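Local coordinates for protein probable eukaryotic D-amino acid tRNA deacylase, LMAJ005534AAA (Leishmania major, PDB 1TC5) that probably hydrolyses D-tyrosyl-tRNA(Tyr) into D-tyrosine and free tRNA(Tyr), a possible defence against harmful D-tyrosine, and forms a homodimer, at residues L86-P98 with Y126-G138. Residues are numbered along the deposited sequence; the frame is centred on the assembly and turned at random.
Sequences LEECPEMDILIVP and YDRFCHFVRVARG
Two consecutive type I beta turns, Leu86 to Cys89 and Cys89 to Met92, present their carbonyls to the guanidinium group of Arg137, and so illustrate how one arginine can tie a loop to the end of a helix. Arg137 NH1 donates to Leu86 O at 2.8 Å, arriving above the carbonyl plane and from the face opposite to Cys89 N, the turn's own donor to that oxygen. Arg137 NH2 is shared: it reaches Cys89 O at 2.9 Å and, in a straighter bond of 167°, Met92 O at 3.2 Å. Each turn lends Arg137 the oxygen that closes its own backbone bond. Bends at chi2 and chi3 fold the arginine back toward the loop, its aliphatic part crossing Ile94 CD1, which lies 3.6 Å from Arg137 NE. Water 2 links NE to Met92 O, while water 1 joins Pro90 O to Arg137 O. Helix 119-136 ends in a Schellman motif, with Gly138 at positive phi.

Beyond the loop, strand 93-98 runs nearly antiparallel to this helix, at 175° between their short axes. The helix packs against one face of the five-stranded mixed sheet, where strand 93-98 lies between strands 169-171 and 37-45. Alternate strand residues Ile94, Ile96 and Pro98 point at the helix: Ile94 CD1 meets Val133 CG1, and Ile96 CD1 sits among Phe129, Cys130 and Val133. At the far end the Tyr126 ring has Cys130 SG over one face and Pro98 CB over the other, both toward the rim, the latter in a CH-pi contact 4.2 Å from the ring centroid. A first torsion of 174° swings this ring away from its backbone N and out to the strand; Ile96 CG2 approaches Tyr126 CE1 at 3.8 Å, and the Tyr126 hydroxyl is hydrogen-bonded to Gly172 O.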
ATOM      1  N   LEU A  86     -10.288 -11.542 -10.198  1.00 15.88           N
ATOM      2  CA  LEU A  86      -9.220 -11.718 -11.153  1.00 16.94           C
ATOM      3  C   LEU A  86      -9.518 -12.912 -12.039  1.00 15.34           C
ATOM      4  O   LEU A  86      -9.236 -12.874 -13.228  1.00 18.13           O
ATOM      5  CB  LEU A  86      -7.880 -11.921 -10.441  1.00 17.37           C
ATOM      6  CG  LEU A  86      -7.265 -10.605 -10.015  1.00 17.03           C
ATOM      7  CD1 LEU A  86      -6.323 -10.823  -8.831  1.00 16.94           C
ATOM      8  CD2 LEU A  86      -6.545  -9.949 -11.235  1.00 13.08           C
ATOM      9  N   GLU A  87     -10.114 -13.960 -11.469  1.00 16.72           N
ATOM     10  CA  GLU A  87     -10.412 -15.173 -12.225  1.00 18.98           C
ATOM     11  C   GLU A  87     -11.283 -14.865 -13.451  1.00 20.48           C
ATOM     12  O   GLU A  87     -10.996 -15.320 -14.543  1.00 17.41           O
ATOM     13  CB  GLU A  87     -11.060 -16.233 -11.315  1.00 22.06           C
ATOM     14  CG  GLU A  87     -11.508 -17.517 -12.012  1.00 25.79           C
ATOM     15  CD  GLU A  87     -12.201 -18.493 -11.064  1.00 36.25           C
ATOM     16  OE1 GLU A  87     -13.168 -18.093 -10.366  1.00 40.39           O
ATOM     17  OE2 GLU A  87     -11.773 -19.680 -11.006  1.00 43.41           O
ATOM     18  N   GLU A  88     -12.310 -14.041 -13.292  1.00 21.20           N
ATOM     19  CA  GLU A  88     -13.197 -13.746 -14.420  1.00 21.94           C
ATOM     20  C   GLU A  88     -12.605 -12.695 -15.365  1.00 21.34           C
ATOM     21  O   GLU A  88     -13.196 -12.406 -16.392  1.00 21.43           O
ATOM     22  CB  GLU A  88     -14.598 -13.327 -13.934  1.00 23.18           C
ATOM     23  CG  GLU A  88     -14.704 -11.946 -13.299  1.00 23.30           C
ATOM     24  CD  GLU A  88     -16.047 -11.740 -12.614  1.00 27.46           C
ATOM     25  OE1 GLU A  88     -17.089 -12.131 -13.193  1.00 30.27           O
ATOM     26  OE2 GLU A  88     -16.062 -11.219 -11.481  1.00 19.77           O
ATOM     27  N   CYS A  89     -11.458 -12.117 -15.004  1.00 19.61           N
ATOM     28  CA  CYS A  89     -10.730 -11.209 -15.897  1.00 20.95           C
ATOM     29  C   CYS A  89      -9.280 -11.725 -16.089  1.00 21.67           C
ATOM     30  O   CYS A  89      -8.343 -11.162 -15.553  1.00 19.55           O
ATOM     31  CB  CYS A  89     -10.769  -9.788 -15.338  1.00 23.59           C
ATOM     32  SG  CYS A  89     -12.441  -9.160 -15.004  1.00 20.58           S
ATOM     33  N   PRO A  90      -9.120 -12.790 -16.878  1.00 21.21           N
ATOM     34  CA  PRO A  90      -7.820 -13.463 -17.059  1.00 19.03           C
ATOM     35  C   PRO A  90      -6.672 -12.614 -17.587  1.00 20.37           C
ATOM     36  O   PRO A  90      -5.529 -13.037 -17.398  1.00 22.43           O
ATOM     37  CB  PRO A  90      -8.112 -14.578 -18.090  1.00 17.59           C
ATOM     38  CG  PRO A  90      -9.494 -14.274 -18.672  1.00 19.92           C
ATOM     39  CD  PRO A  90     -10.203 -13.431 -17.651  1.00 22.04           C
ATOM     40  N   GLU A  91      -6.962 -11.491 -18.235  1.00 18.86           N
ATOM     41  CA  GLU A  91      -5.949 -10.652 -18.864  1.00 19.39           C
ATOM     42  C   GLU A  91      -5.356  -9.578 -17.965  1.00 18.94           C
ATOM     43  O   GLU A  91      -4.377  -8.947 -18.350  1.00 18.47           O
ATOM     44  CB  GLU A  91      -6.536  -9.981 -20.096  1.00 19.94           C
ATOM     45  CG  GLU A  91      -6.825 -10.954 -21.229  1.00 27.04           C
ATOM     46  CD  GLU A  91      -6.961 -10.240 -22.561  1.00 35.18           C
ATOM     47  OE1 GLU A  91      -5.916  -9.830 -23.129  1.00 40.29           O
ATOM     48  OE2 GLU A  91      -8.103 -10.083 -23.031  1.00 39.95           O
ATOM     49  N   MET A  92      -5.956  -9.363 -16.796  1.00 18.30           N
ATOM     50  CA  MET A  92      -5.407  -8.428 -15.827  1.00 18.65           C
ATOM     51  C   MET A  92      -4.018  -8.926 -15.382  1.00 17.74           C
ATOM     52  O   MET A  92      -3.769 -10.131 -15.307  1.00 15.29           O
ATOM     53  CB  MET A  92      -6.336  -8.283 -14.611  1.00 19.25           C
ATOM     54  CG  MET A  92      -7.679  -7.562 -14.861  1.00 19.25           C
ATOM     55  SD  MET A  92      -7.544  -5.818 -15.442  1.00 18.80           S
ATOM     56  CE  MET A  92      -7.779  -6.036 -17.211  1.00 20.54           C
ATOM     57  N   ASP A  93      -3.129  -7.976 -15.128  1.00 17.99           N
ATOM     58  CA  ASP A  93      -1.781  -8.237 -14.657  1.00 16.98           C
ATOM     59  C   ASP A  93      -1.801  -8.311 -13.137  1.00 16.64           C
ATOM     60  O   ASP A  93      -2.653  -7.723 -12.490  1.00 16.91           O
ATOM     61  CB  ASP A  93      -0.826  -7.125 -15.141  1.00 15.75           C
ATOM     62  CG  ASP A  93      -0.482  -7.233 -16.599  1.00 17.89           C
ATOM     63  OD1 ASP A  93      -1.026  -8.101 -17.324  1.00 19.07           O
ATOM     64  OD2 ASP A  93       0.348  -6.481 -17.136  1.00 16.73           O
ATOM     65  N   ILE A  94      -0.866  -9.068 -12.583  1.00 17.53           N
ATOM     66  CA  ILE A  94      -0.651  -9.147 -11.137  1.00 16.70           C
ATOM     67  C   ILE A  94       0.831  -8.864 -10.898  1.00 15.14           C
ATOM     68  O   ILE A  94       1.710  -9.430 -11.572  1.00 15.25           O
ATOM     69  CB  ILE A  94      -1.085 -10.537 -10.563  1.00 18.22           C
ATOM     70  CG1 ILE A  94      -2.567 -10.801 -10.868  1.00 16.23           C
ATOM     71  CG2 ILE A  94      -0.870 -10.601  -9.050  1.00 18.92           C
ATOM     72  CD1 ILE A  94      -2.973 -12.259 -10.695  1.00 15.52           C
ATOM     73  N   LEU A  95       1.078  -7.958  -9.966  1.00 15.90           N
ATOM     74  CA  LEU A  95       2.405  -7.559  -9.539  1.00 15.52           C
ATOM     75  C   LEU A  95       2.531  -7.887  -8.062  1.00 15.77           C
ATOM     76  O   LEU A  95       1.802  -7.341  -7.270  1.00 15.30           O
ATOM     77  CB  LEU A  95       2.580  -6.050  -9.738  1.00 14.83           C
ATOM     78  CG  LEU A  95       3.919  -5.473  -9.287  1.00 20.87           C
ATOM     79  CD1 LEU A  95       5.070  -6.159  -9.980  1.00 21.48           C
ATOM     80  CD2 LEU A  95       3.979  -3.967  -9.551  1.00 23.31           C
ATOM     81  N   ILE A  96       3.466  -8.772  -7.725  1.00 16.29           N
ATOM     82  CA  ILE A  96       3.614  -9.322  -6.371  1.00 14.46           C
ATOM     83  C   ILE A  96       4.899  -8.764  -5.804  1.00 15.62           C
ATOM     84  O   ILE A  96       5.969  -8.877  -6.437  1.00 16.31           O
ATOM     85  CB  ILE A  96       3.705 -10.886  -6.407  1.00 13.28           C
ATOM     86  CG1 ILE A  96       2.477 -11.482  -7.090  1.00 15.32           C
ATOM     87  CG2 ILE A  96       3.835 -11.436  -5.018  1.00 14.12           C
ATOM     88  CD1 ILE A  96       2.642 -12.922  -7.515  1.00 19.51           C
ATOM     89  N   VAL A  97       4.788  -8.154  -4.631  1.00 16.33           N
ATOM     90  CA  VAL A  97       5.922  -7.613  -3.923  1.00 16.44           C
ATOM     91  C   VAL A  97       6.025  -8.238  -2.520  1.00 17.33           C
ATOM     92  O   VAL A  97       5.083  -8.136  -1.721  1.00 15.99           O
ATOM     93  CB  VAL A  97       5.774  -6.093  -3.789  1.00 18.56           C
ATOM     94  CG1 VAL A  97       7.044  -5.462  -3.285  1.00 15.79           C
ATOM     95  CG2 VAL A  97       5.347  -5.500  -5.139  1.00 17.43           C
ATOM     96  N   PRO A  98       7.173  -8.830  -2.195  1.00 14.87           N
ATOM     97  CA  PRO A  98       7.368  -9.354  -0.849  1.00 15.96           C
ATOM     98  C   PRO A  98       7.513  -8.171   0.104  1.00 15.61           C
ATOM     99  O   PRO A  98       8.329  -7.280  -0.143  1.00 14.64           O
ATOM    100  CB  PRO A  98       8.670 -10.166  -0.959  1.00 16.32           C
ATOM    101  CG  PRO A  98       9.430  -9.567  -2.111  1.00 16.23           C
ATOM    102  CD  PRO A  98       8.384  -8.989  -3.033  1.00 16.51           C
ATOM    103  N   TYR A 126       7.302 -17.875  -0.537  1.00 16.39           N
ATOM    104  CA  TYR A 126       7.138 -16.784  -1.506  1.00 15.54           C
ATOM    105  C   TYR A 126       7.297 -17.304  -2.925  1.00 15.84           C
ATOM    106  O   TYR A 126       6.502 -17.001  -3.823  1.00 13.48           O
ATOM    107  CB  TYR A 126       8.185 -15.693  -1.294  1.00 16.16           C
ATOM    108  CG  TYR A 126       8.159 -14.612  -2.350  1.00 14.78           C
ATOM    109  CD1 TYR A 126       7.105 -13.699  -2.413  1.00 20.33           C
ATOM    110  CD2 TYR A 126       9.175 -14.495  -3.279  1.00 14.15           C
ATOM    111  CE1 TYR A 126       7.052 -12.717  -3.393  1.00 18.28           C
ATOM    112  CE2 TYR A 126       9.136 -13.506  -4.250  1.00 18.25           C
ATOM    113  CZ  TYR A 126       8.078 -12.619  -4.302  1.00 18.14           C
ATOM    114  OH  TYR A 126       8.045 -11.616  -5.266  1.00 14.48           O
ATOM    115  N   ASP A 127       8.357 -18.062  -3.113  1.00 17.85           N
ATOM    116  CA  ASP A 127       8.611 -18.711  -4.385  1.00 20.19           C
ATOM    117  C   ASP A 127       7.452 -19.628  -4.810  1.00 20.53           C
ATOM    118  O   ASP A 127       7.032 -19.626  -5.967  1.00 19.67           O
ATOM    119  CB  ASP A 127       9.910 -19.500  -4.284  1.00 20.02           C
ATOM    120  CG  ASP A 127      10.366 -20.028  -5.608  1.00 28.94           C
ATOM    121  OD1 ASP A 127      10.766 -19.201  -6.450  1.00 34.55           O
ATOM    122  OD2 ASP A 127      10.359 -21.245  -5.892  1.00 30.91           O
ATOM    123  N   ARG A 128       6.944 -20.406  -3.856  1.00 21.04           N
ATOM    124  CA  ARG A 128       5.873 -21.365  -4.128  1.00 19.23           C
ATOM    125  C   ARG A 128       4.592 -20.631  -4.450  1.00 18.21           C
ATOM    126  O   ARG A 128       3.871 -20.996  -5.370  1.00 18.33           O
ATOM    127  CB  ARG A 128       5.702 -22.295  -2.928  1.00 21.64           C
ATOM    128  CG  ARG A 128       4.915 -23.549  -3.188  1.00 26.86           C
ATOM    129  CD  ARG A 128       5.685 -24.603  -3.946  1.00 36.07           C
ATOM    130  NE  ARG A 128       4.853 -25.765  -4.273  1.00 40.81           N
ATOM    131  CZ  ARG A 128       4.938 -26.478  -5.398  1.00 45.39           C
ATOM    132  NH1 ARG A 128       5.817 -26.179  -6.354  1.00 45.95           N
ATOM    133  NH2 ARG A 128       4.131 -27.512  -5.569  1.00 49.52           N
ATOM    134  N   PHE A 129       4.341 -19.560  -3.717  1.00 18.09           N
ATOM    135  CA  PHE A 129       3.167 -18.737  -3.925  1.00 16.79           C
ATOM    136  C   PHE A 129       3.166 -18.054  -5.296  1.00 14.71           C
ATOM    137  O   PHE A 129       2.131 -18.012  -5.952  1.00 17.17           O
ATOM    138  CB  PHE A 129       3.055 -17.691  -2.817  1.00 18.94           C
ATOM    139  CG  PHE A 129       1.904 -16.760  -2.983  1.00 17.99           C
ATOM    140  CD1 PHE A 129       0.652 -17.093  -2.469  1.00 23.07           C
ATOM    141  CD2 PHE A 129       2.067 -15.546  -3.645  1.00 23.81           C
ATOM    142  CE1 PHE A 129      -0.423 -16.226  -2.605  1.00 22.97           C
ATOM    143  CE2 PHE A 129       0.984 -14.653  -3.778  1.00 22.17           C
ATOM    144  CZ  PHE A 129      -0.259 -15.009  -3.271  1.00 22.68           C
ATOM    145  N   CYS A 130       4.323 -17.555  -5.740  1.00 12.84           N
ATOM    146  CA  CYS A 130       4.432 -16.930  -7.046  1.00 15.32           C
ATOM    147  C   CYS A 130       4.260 -17.969  -8.165  1.00 15.35           C
ATOM    148  O   CYS A 130       3.621 -17.680  -9.178  1.00 15.91           O
ATOM    149  CB  CYS A 130       5.770 -16.187  -7.195  1.00 16.12           C
ATOM    150  SG  CYS A 130       6.024 -14.734  -6.087  1.00 18.49           S
ATOM    151  N   HIS A 131       4.833 -19.159  -7.975  1.00 13.93           N
ATOM    152  CA  HIS A 131       4.626 -20.274  -8.910  1.00 14.89           C
ATOM    153  C   HIS A 131       3.126 -20.613  -9.104  1.00 15.39           C
ATOM    154  O   HIS A 131       2.648 -20.775 -10.236  1.00 15.43           O
ATOM    155  CB  HIS A 131       5.407 -21.508  -8.433  1.00 15.22           C
ATOM    156  CG  HIS A 131       5.073 -22.762  -9.187  1.00 20.16           C
ATOM    157  ND1 HIS A 131       5.151 -22.844 -10.562  1.00 23.53           N
ATOM    158  CD2 HIS A 131       4.636 -23.971  -8.761  1.00 21.97           C
ATOM    159  CE1 HIS A 131       4.786 -24.056 -10.949  1.00 19.24           C
ATOM    160  NE2 HIS A 131       4.460 -24.755  -9.877  1.00 20.46           N
ATOM    161  N   PHE A 132       2.399 -20.750  -7.995  1.00 15.85           N
ATOM    162  CA  PHE A 132       0.988 -21.095  -8.027  1.00 15.31           C
ATOM    163  C   PHE A 132       0.179 -20.024  -8.735  1.00 16.02           C
ATOM    164  O   PHE A 132      -0.779 -20.337  -9.410  1.00 16.08           O
ATOM    165  CB  PHE A 132       0.445 -21.321  -6.609  1.00 16.18           C
ATOM    166  CG  PHE A 132       0.877 -22.620  -5.964  1.00 23.32           C
ATOM    167  CD1 PHE A 132       1.299 -23.720  -6.720  1.00 26.17           C
ATOM    168  CD2 PHE A 132       0.815 -22.756  -4.578  1.00 25.33           C
ATOM    169  CE1 PHE A 132       1.672 -24.911  -6.106  1.00 26.42           C
ATOM    170  CE2 PHE A 132       1.190 -23.946  -3.958  1.00 25.60           C
ATOM    171  CZ  PHE A 132       1.610 -25.030  -4.729  1.00 24.93           C
ATOM    172  N   VAL A 133       0.551 -18.755  -8.568  1.00 18.37           N
ATOM    173  CA  VAL A 133      -0.172 -17.652  -9.220  1.00 16.81           C
ATOM    174  C   VAL A 133       0.092 -17.709 -10.726  1.00 16.96           C
ATOM    175  O   VAL A 133      -0.834 -17.640 -11.521  1.00 18.30           O
ATOM    176  CB  VAL A 133       0.199 -16.255  -8.599  1.00 17.45           C
ATOM    177  CG1 VAL A 133      -0.496 -15.059  -9.330  1.00 14.63           C
ATOM    178  CG2 VAL A 133      -0.171 -16.223  -7.120  1.00 14.09           C
ATOM    179  N   ARG A 134       1.353 -17.877 -11.114  1.00 15.64           N
ATOM    180  CA  ARG A 134       1.716 -18.049 -12.526  1.00 16.67           C
ATOM    181  C   ARG A 134       0.892 -19.155 -13.186  1.00 17.23           C
ATOM    182  O   ARG A 134       0.373 -18.979 -14.296  1.00 15.43           O
ATOM    183  CB  ARG A 134       3.206 -18.420 -12.689  1.00 14.70           C
ATOM    184  CG  ARG A 134       4.220 -17.290 -12.506  1.00 18.41           C
ATOM    185  CD  ARG A 134       5.678 -17.801 -12.584  1.00 20.21           C
ATOM    186  NE  ARG A 134       6.509 -17.263 -11.528  1.00 33.20           N
ATOM    187  CZ  ARG A 134       7.394 -17.947 -10.826  1.00 39.33           C
ATOM    188  NH1 ARG A 134       7.591 -19.242 -11.029  1.00 37.29           N
ATOM    189  NH2 ARG A 134       8.097 -17.310  -9.899  1.00 46.73           N
ATOM    190  N   VAL A 135       0.777 -20.287 -12.491  1.00 17.30           N
ATOM    191  CA  VAL A 135       0.078 -21.454 -13.023  1.00 16.96           C
ATOM    192  C   VAL A 135      -1.416 -21.141 -13.171  1.00 18.32           C
ATOM    193  O   VAL A 135      -2.005 -21.430 -14.211  1.00 19.09           O
ATOM    194  CB  VAL A 135       0.352 -22.715 -12.156  1.00 17.29           C
ATOM    195  CG1 VAL A 135      -0.540 -23.884 -12.547  1.00 20.99           C
ATOM    196  CG2 VAL A 135       1.822 -23.114 -12.284  1.00 16.77           C
ATOM    197  N   ALA A 136      -2.007 -20.499 -12.159  1.00 19.13           N
ATOM    198  CA  ALA A 136      -3.438 -20.156 -12.193  1.00 19.81           C
ATOM    199  C   ALA A 136      -3.776 -19.055 -13.209  1.00 17.80           C
ATOM    200  O   ALA A 136      -4.946 -18.850 -13.545  1.00 19.98           O
ATOM    201  CB  ALA A 136      -3.932 -19.745 -10.791  1.00 21.87           C
ATOM    202  N   ARG A 137      -2.761 -18.336 -13.672  1.00 17.21           N
ATOM    203  CA  ARG A 137      -2.941 -17.306 -14.690  1.00 17.96           C
ATOM    204  C   ARG A 137      -2.483 -17.747 -16.085  1.00 17.70           C
ATOM    205  O   ARG A 137      -2.550 -16.963 -17.041  1.00 20.17           O
ATOM    206  CB  ARG A 137      -2.242 -16.004 -14.255  1.00 17.17           C
ATOM    207  CG  ARG A 137      -2.725 -15.474 -12.910  1.00 20.76           C
ATOM    208  CD  ARG A 137      -4.202 -15.146 -12.876  1.00 17.91           C
ATOM    209  NE  ARG A 137      -4.499 -13.856 -13.499  1.00 16.56           N
ATOM    210  CZ  ARG A 137      -5.730 -13.395 -13.688  1.00 18.14           C
ATOM    211  NH1 ARG A 137      -6.768 -14.136 -13.374  1.00 17.02           N
ATOM    212  NH2 ARG A 137      -5.928 -12.196 -14.217  1.00 21.03           N
ATOM    213  N   GLY A 138      -2.054 -18.997 -16.214  1.00 18.17           N
ATOM    214  CA  GLY A 138      -1.721 -19.573 -17.504  1.00 17.97           C
ATOM    215  C   GLY A 138      -0.410 -19.069 -18.072  1.00 19.03           C
ATOM    216  O   GLY A 138      -0.215 -19.091 -19.284  1.00 18.55           O
TER
HETATM  217  O   HOH W   1      -4.926 -15.532 -16.832  1.00 26.00           O
HETATM  218  O   HOH W   2      -2.199 -12.126 -14.545  1.00 19.14           O